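Local coordinates for protein pks18 (Mycobacterium tuberculosis, PDB 1TED) that probably makes tri- and tetraketide alpha-pyrones by extending medium- and long-chain acyl-CoA starters with malonyl-CoA, as a homodimeric type III polyketide synthase, at residues A[153-156]-A[160-163]; A[312-317]-A[353-358]. All coordinates share one frame; numbering follows the deposited sequence.

In the fold
Interaction 1 comes first along the chain and interaction 2 follows, so the two are in series. Their centres lie 29 Å apart, and their nearest atoms are about 12 Å apart without touching. Interaction 1 ends helix 151-159 and leads into strand 166-171. Interaction 2 follows strand 310-312 and packs against helix 349-361. These two strands lie at opposite ends of the strand order within the chain. The contacts thus belong to the N-terminal and C-terminal halves of the thiolase fold. Interaction 1 borders the second subunit of the dimer, whereas interaction 2 lies close to the probable nucleophile Cys175.

Interaction 1: A[153-156]-A[160-163]; sequences VAIV and GLSP
Val156 and Leu161 meet across the C-terminal end of helix 151-159, in a turn that fits a Schellman motif. The backbone N of Leu161 donates to Val156 O over 2.8 Å, with an N-H...O angle of 151°. This is the six-to-one bond of the motif. Gly160 is the first residue to leave the helical conformation. Its positive phi (67°), which favours glycine, turns the chain out of the helix.

The turn brings the apolar residues on either side of it together, as expected of this motif. Val156 CG1 lies 3.8 Å from Leu161 CB. It points there because it is anti to the backbone N of its own residue (chi1 171°). The other branch of the valine, CG2, comes within 4.2 Å of Leu161 CD1. Leu161 CG lies over the valine backbone, 3.9 Å from Val156 CA. One residue earlier, Ile155 adds a looser touch, CG2 to Leu161 CD1 at 4.2 Å.

Further out, Val156 also rests on Leu138 and Leu161 on Ile135, both of strand 135-142. Ile155 bridges helix 102-125, at Ala117 and Ser121, and strand 196-204, so the capped helix end is bedded between sheet and helix. The dimer interface is close: Val156 packs on Leu256 of the second subunit, and the backbone of Pro163 is hydrogen-bonded to that subunit. Past the turn the loop continues toward strand 166-171, and two of its carbonyls border the valine: Val156 CG1 lies 3.7 Å from Leu161 O and 3.9 Å from Ser162 O.

Interaction 2: A[312-317]-A[353-358]; sequences IHPGGP and IFVLET
Pro314, which meets Val355 of helix 349-361, is the centre of an inverse gamma turn closed by a weak bond from Gly315 N to His313 O (2.9 Å). The turn belongs to the loop that leaves strand 310-312 of the thiolase fold. Gly316 ends this loop as the N-cap of helix 317-327.

The contact is small, buried and apolar. One methyl of Val355 does the touching. Its CG2 approaches the proline ring at CD, 3.7 Å away, and at CG, 3.9 Å away. This methyl is anti to the carbonyl carbon of Val355 and beside its backbone N, which turns it to the loop. The proline ring and the valine run alongside each other, pointing opposite ways.

Two other helices share this small core. Pro314 also touches Val340 and Leu341 of helix 335-344 and Ile320 of helix 317-327, and Val355 shares Val340 with it.

The turn sits next to the active site. The side chain of Pro314 is about 8 Å from that of Cys175, the probable nucleophile. The adjacent His313 touches Cys175 and Asn346, consistent with the Cys-His-Asn triad of chalcone synthases. The turn also folds the backbone back over the histidine: Gly315 N lies 3.2 Å above the plane of the His313 ring, offset toward its rim.

Interaction 1: A[153-156]-A[160-163]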
ATOM      1  N   VAL A 153     -10.202   6.468  -4.762  1.00 29.42           N
ATOM      2  CA  VAL A 153     -10.910   7.744  -4.746  1.00 31.07           C
ATOM      3  C   VAL A 153     -12.230   7.657  -5.535  1.00 31.85           C
ATOM      4  O   VAL A 153     -13.273   8.115  -5.063  1.00 33.82           O
ATOM      5  CB  VAL A 153     -10.036   8.881  -5.333  1.00 29.11           C
ATOM      6  CG1 VAL A 153     -10.860  10.129  -5.518  1.00 28.18           C
ATOM      7  CG2 VAL A 153      -8.868   9.171  -4.401  1.00 28.54           C
ATOM      8  N   ALA A 154     -12.184   7.058  -6.722  1.00 31.44           N
ATOM      9  CA  ALA A 154     -13.372   6.918  -7.566  1.00 30.94           C
ATOM     10  C   ALA A 154     -14.480   6.073  -6.927  1.00 29.84           C
ATOM     11  O   ALA A 154     -15.658   6.315  -7.169  1.00 28.17           O
ATOM     12  CB  ALA A 154     -12.984   6.331  -8.933  1.00 30.98           C
ATOM     13  N   ILE A 155     -14.106   5.079  -6.125  1.00 30.85           N
ATOM     14  CA  ILE A 155     -15.086   4.235  -5.447  1.00 28.10           C
ATOM     15  C   ILE A 155     -15.897   5.069  -4.438  1.00 29.57           C
ATOM     16  O   ILE A 155     -17.130   5.013  -4.404  1.00 28.69           O
ATOM     17  CB  ILE A 155     -14.394   3.065  -4.705  1.00 27.19           C
ATOM     18  CG1 ILE A 155     -13.761   2.103  -5.725  1.00 26.91           C
ATOM     19  CG2 ILE A 155     -15.402   2.334  -3.834  1.00 26.95           C
ATOM     20  CD1 ILE A 155     -13.083   0.866  -5.123  1.00 20.27           C
ATOM     21  N   VAL A 156     -15.196   5.849  -3.620  1.00 30.36           N
ATOM     22  CA  VAL A 156     -15.839   6.703  -2.626  1.00 28.94           C
ATOM     23  C   VAL A 156     -16.786   7.694  -3.321  1.00 30.27           C
ATOM     24  O   VAL A 156     -17.925   7.892  -2.893  1.00 27.83           O
ATOM     25  CB  VAL A 156     -14.769   7.487  -1.807  1.00 28.69           C
ATOM     26  CG1 VAL A 156     -15.431   8.550  -0.912  1.00 24.04           C
ATOM     27  CG2 VAL A 156     -13.958   6.508  -0.968  1.00 26.71           C
ATOM     28  N   GLY A 160     -20.762   7.084  -3.278  1.00 33.82           N
ATOM     29  CA  GLY A 160     -21.241   8.073  -2.333  1.00 33.76           C
ATOM     30  C   GLY A 160     -20.838   7.735  -0.918  1.00 34.18           C
ATOM     31  O   GLY A 160     -21.633   7.853   0.012  1.00 33.47           O
ATOM     32  N   LEU A 161     -19.600   7.292  -0.749  1.00 34.52           N
ATOM     33  CA  LEU A 161     -19.110   6.970   0.581  1.00 33.90           C
ATOM     34  C   LEU A 161     -18.757   8.289   1.273  1.00 33.24           C
ATOM     35  O   LEU A 161     -18.679   9.337   0.618  1.00 32.23           O
ATOM     36  CB  LEU A 161     -17.893   6.043   0.479  1.00 32.42           C
ATOM     37  CG  LEU A 161     -18.226   4.722  -0.235  1.00 32.82           C
ATOM     38  CD1 LEU A 161     -17.027   3.793  -0.222  1.00 32.12           C
ATOM     39  CD2 LEU A 161     -19.420   4.053   0.450  1.00 31.41           C
ATOM     40  N   SER A 162     -18.570   8.255   2.590  1.00 31.83           N
ATOM     41  CA  SER A 162     -18.231   9.475   3.324  1.00 30.91           C
ATOM     42  C   SER A 162     -16.896  10.057   2.920  1.00 31.39           C
ATOM     43  O   SER A 162     -15.901   9.340   2.828  1.00 32.88           O
ATOM     44  CB  SER A 162     -18.176   9.232   4.830  1.00 29.92           C
ATOM     45  OG  SER A 162     -17.537  10.337   5.453  1.00 26.58           O
ATOM     46  N   PRO A 163     -16.853  11.377   2.691  1.00 30.88           N
ATOM     47  CA  PRO A 163     -15.626  12.078   2.301  1.00 28.98           C
ATOM     48  C   PRO A 163     -14.515  11.878   3.338  1.00 26.56           C
ATOM     49  O   PRO A 163     -13.338  12.057   3.042  1.00 25.75           O
ATOM     50  CB  PRO A 163     -16.066  13.539   2.235  1.00 28.50           C
ATOM     51  CG  PRO A 163     -17.523  13.436   1.881  1.00 30.03           C
ATOM     52  CD  PRO A 163     -17.996  12.304   2.740  1.00 30.09           C
TER

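Interaction 2: A[312-317]-A[353-358]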
ATOM      1  N   ILE A 312      -6.718 -22.717  -1.601  1.00 27.96           N
ATOM      2  CA  ILE A 312      -5.347 -22.542  -2.039  1.00 27.10           C
ATOM      3  C   ILE A 312      -5.304 -21.579  -3.210  1.00 28.53           C
ATOM      4  O   ILE A 312      -6.012 -21.768  -4.196  1.00 29.62           O
ATOM      5  CB  ILE A 312      -4.743 -23.888  -2.481  1.00 27.67           C
ATOM      6  CG1 ILE A 312      -4.758 -24.870  -1.300  1.00 26.19           C
ATOM      7  CG2 ILE A 312      -3.338 -23.673  -3.036  1.00 25.57           C
ATOM      8  CD1 ILE A 312      -4.316 -26.274  -1.659  1.00 27.34           C
ATOM      9  N   HIS A 313      -4.481 -20.540  -3.104  1.00 28.58           N
ATOM     10  CA  HIS A 313      -4.379 -19.586  -4.192  1.00 28.20           C
ATOM     11  C   HIS A 313      -4.125 -20.302  -5.517  1.00 29.13           C
ATOM     12  O   HIS A 313      -3.089 -20.942  -5.695  1.00 27.75           O
ATOM     13  CB  HIS A 313      -3.247 -18.592  -3.963  1.00 26.79           C
ATOM     14  CG  HIS A 313      -2.990 -17.729  -5.155  1.00 26.27           C
ATOM     15  ND1 HIS A 313      -3.932 -16.847  -5.643  1.00 27.39           N
ATOM     16  CD2 HIS A 313      -1.967 -17.711  -6.040  1.00 26.31           C
ATOM     17  CE1 HIS A 313      -3.505 -16.332  -6.782  1.00 26.43           C
ATOM     18  NE2 HIS A 313      -2.315 -16.841  -7.045  1.00 30.99           N
ATOM     19  N   PRO A 314      -5.067 -20.188  -6.467  1.00 30.29           N
ATOM     20  CA  PRO A 314      -4.917 -20.837  -7.775  1.00 29.47           C
ATOM     21  C   PRO A 314      -4.032 -20.047  -8.730  1.00 29.34           C
ATOM     22  O   PRO A 314      -4.485 -19.573  -9.764  1.00 31.40           O
ATOM     23  CB  PRO A 314      -6.356 -20.960  -8.261  1.00 30.14           C
ATOM     24  CG  PRO A 314      -7.007 -19.735  -7.680  1.00 28.86           C
ATOM     25  CD  PRO A 314      -6.425 -19.634  -6.296  1.00 28.89           C
ATOM     26  N   GLY A 315      -2.755 -19.926  -8.382  1.00 29.20           N
ATOM     27  CA  GLY A 315      -1.824 -19.178  -9.205  1.00 27.61           C
ATOM     28  C   GLY A 315      -1.365 -19.921 -10.437  1.00 29.17           C
ATOM     29  O   GLY A 315      -0.811 -19.320 -11.357  1.00 29.97           O
ATOM     30  N   GLY A 316      -1.599 -21.226 -10.469  1.00 28.52           N
ATOM     31  CA  GLY A 316      -1.186 -22.023 -11.610  1.00 26.57           C
ATOM     32  C   GLY A 316      -1.046 -23.480 -11.218  1.00 26.44           C
ATOM     33  O   GLY A 316      -0.889 -23.796 -10.038  1.00 25.83           O
ATOM     34  N   PRO A 317      -1.088 -24.402 -12.184  1.00 26.99           N
ATOM     35  CA  PRO A 317      -0.961 -25.821 -11.836  1.00 27.43           C
ATOM     36  C   PRO A 317       0.143 -26.177 -10.831  1.00 26.54           C
ATOM     37  O   PRO A 317      -0.119 -26.883  -9.865  1.00 26.46           O
ATOM     38  CB  PRO A 317      -0.779 -26.500 -13.202  1.00 26.60           C
ATOM     39  CG  PRO A 317      -0.218 -25.389 -14.068  1.00 28.12           C
ATOM     40  CD  PRO A 317      -1.043 -24.215 -13.643  1.00 26.07           C
ATOM     41  N   ILE A 353     -10.314 -14.770  -3.377  1.00 24.73           N
ATOM     42  CA  ILE A 353     -11.703 -14.432  -3.063  1.00 24.99           C
ATOM     43  C   ILE A 353     -12.723 -15.115  -3.984  1.00 24.22           C
ATOM     44  O   ILE A 353     -13.842 -15.397  -3.565  1.00 19.89           O
ATOM     45  CB  ILE A 353     -11.900 -12.895  -3.032  1.00 25.97           C
ATOM     46  CG1 ILE A 353     -11.042 -12.304  -1.907  1.00 24.63           C
ATOM     47  CG2 ILE A 353     -13.353 -12.550  -2.775  1.00 23.96           C
ATOM     48  CD1 ILE A 353     -10.942 -10.804  -1.924  1.00 30.72           C
ATOM     49  N   PHE A 354     -12.332 -15.400  -5.226  1.00 25.50           N
ATOM     50  CA  PHE A 354     -13.217 -16.113  -6.148  1.00 26.42           C
ATOM     51  C   PHE A 354     -13.376 -17.512  -5.572  1.00 27.69           C
ATOM     52  O   PHE A 354     -14.449 -18.108  -5.621  1.00 28.31           O
ATOM     53  CB  PHE A 354     -12.595 -16.231  -7.536  1.00 26.99           C
ATOM     54  CG  PHE A 354     -13.003 -15.147  -8.485  1.00 28.97           C
ATOM     55  CD1 PHE A 354     -12.813 -13.810  -8.164  1.00 29.24           C
ATOM     56  CD2 PHE A 354     -13.511 -15.469  -9.739  1.00 30.64           C
ATOM     57  CE1 PHE A 354     -13.117 -12.801  -9.084  1.00 30.50           C
ATOM     58  CE2 PHE A 354     -13.820 -14.470 -10.669  1.00 32.62           C
ATOM     59  CZ  PHE A 354     -13.619 -13.128 -10.338  1.00 30.70           C
ATOM     60  N   VAL A 355     -12.283 -18.025  -5.019  1.00 28.31           N
ATOM     61  CA  VAL A 355     -12.267 -19.350  -4.422  1.00 26.55           C
ATOM     62  C   VAL A 355     -13.207 -19.458  -3.234  1.00 26.45           C
ATOM     63  O   VAL A 355     -13.964 -20.421  -3.114  1.00 27.16           O
ATOM     64  CB  VAL A 355     -10.841 -19.716  -3.982  1.00 25.40           C
ATOM     65  CG1 VAL A 355     -10.860 -20.959  -3.101  1.00 26.16           C
ATOM     66  CG2 VAL A 355      -9.991 -19.959  -5.213  1.00 25.52           C
ATOM     67  N   LEU A 356     -13.151 -18.462  -2.360  1.00 26.85           N
ATOM     68  CA  LEU A 356     -13.976 -18.410  -1.164  1.00 26.53           C
ATOM     69  C   LEU A 356     -15.461 -18.358  -1.529  1.00 27.18           C
ATOM     70  O   LEU A 356     -16.276 -19.034  -0.901  1.00 27.11           O
ATOM     71  CB  LEU A 356     -13.548 -17.198  -0.316  1.00 28.25           C
ATOM     72  CG  LEU A 356     -13.997 -16.964   1.135  1.00 31.42           C
ATOM     73  CD1 LEU A 356     -15.405 -16.450   1.136  1.00 34.18           C
ATOM     74  CD2 LEU A 356     -13.894 -18.239   1.962  1.00 32.11           C
ATOM     75  N   GLU A 357     -15.814 -17.583  -2.558  1.00 28.58           N
ATOM     76  CA  GLU A 357     -17.213 -17.479  -2.984  1.00 30.45           C
ATOM     77  C   GLU A 357     -17.822 -18.820  -3.416  1.00 30.64           C
ATOM     78  O   GLU A 357     -18.991 -19.077  -3.165  1.00 30.24           O
ATOM     79  CB  GLU A 357     -17.371 -16.457  -4.128  1.00 31.69           C
ATOM     80  CG  GLU A 357     -18.817 -16.335  -4.662  1.00 30.93           C
ATOM     81  CD  GLU A 357     -18.993 -15.213  -5.678  1.00 32.33           C
ATOM     82  OE1 GLU A 357     -18.388 -15.274  -6.767  1.00 32.61           O
ATOM     83  OE2 GLU A 357     -19.737 -14.257  -5.386  1.00 33.96           O
ATOM     84  N   THR A 358     -17.038 -19.660  -4.080  1.00 30.72           N
ATOM     85  CA  THR A 358     -17.526 -20.965  -4.522  1.00 30.82           C
ATOM     86  C   THR A 358     -17.835 -21.840  -3.312  1.00 33.42           C
ATOM     87  O   THR A 358     -18.842 -22.549  -3.287  1.00 34.33           O
ATOM     88  CB  THR A 358     -16.477 -21.694  -5.398  1.00 29.37           C
ATOM     89  OG1 THR A 358     -16.310 -20.986  -6.634  1.00 28.24           O
ATOM     90  CG2 THR A 358     -16.914 -23.131  -5.688  1.00 28.98           C
TER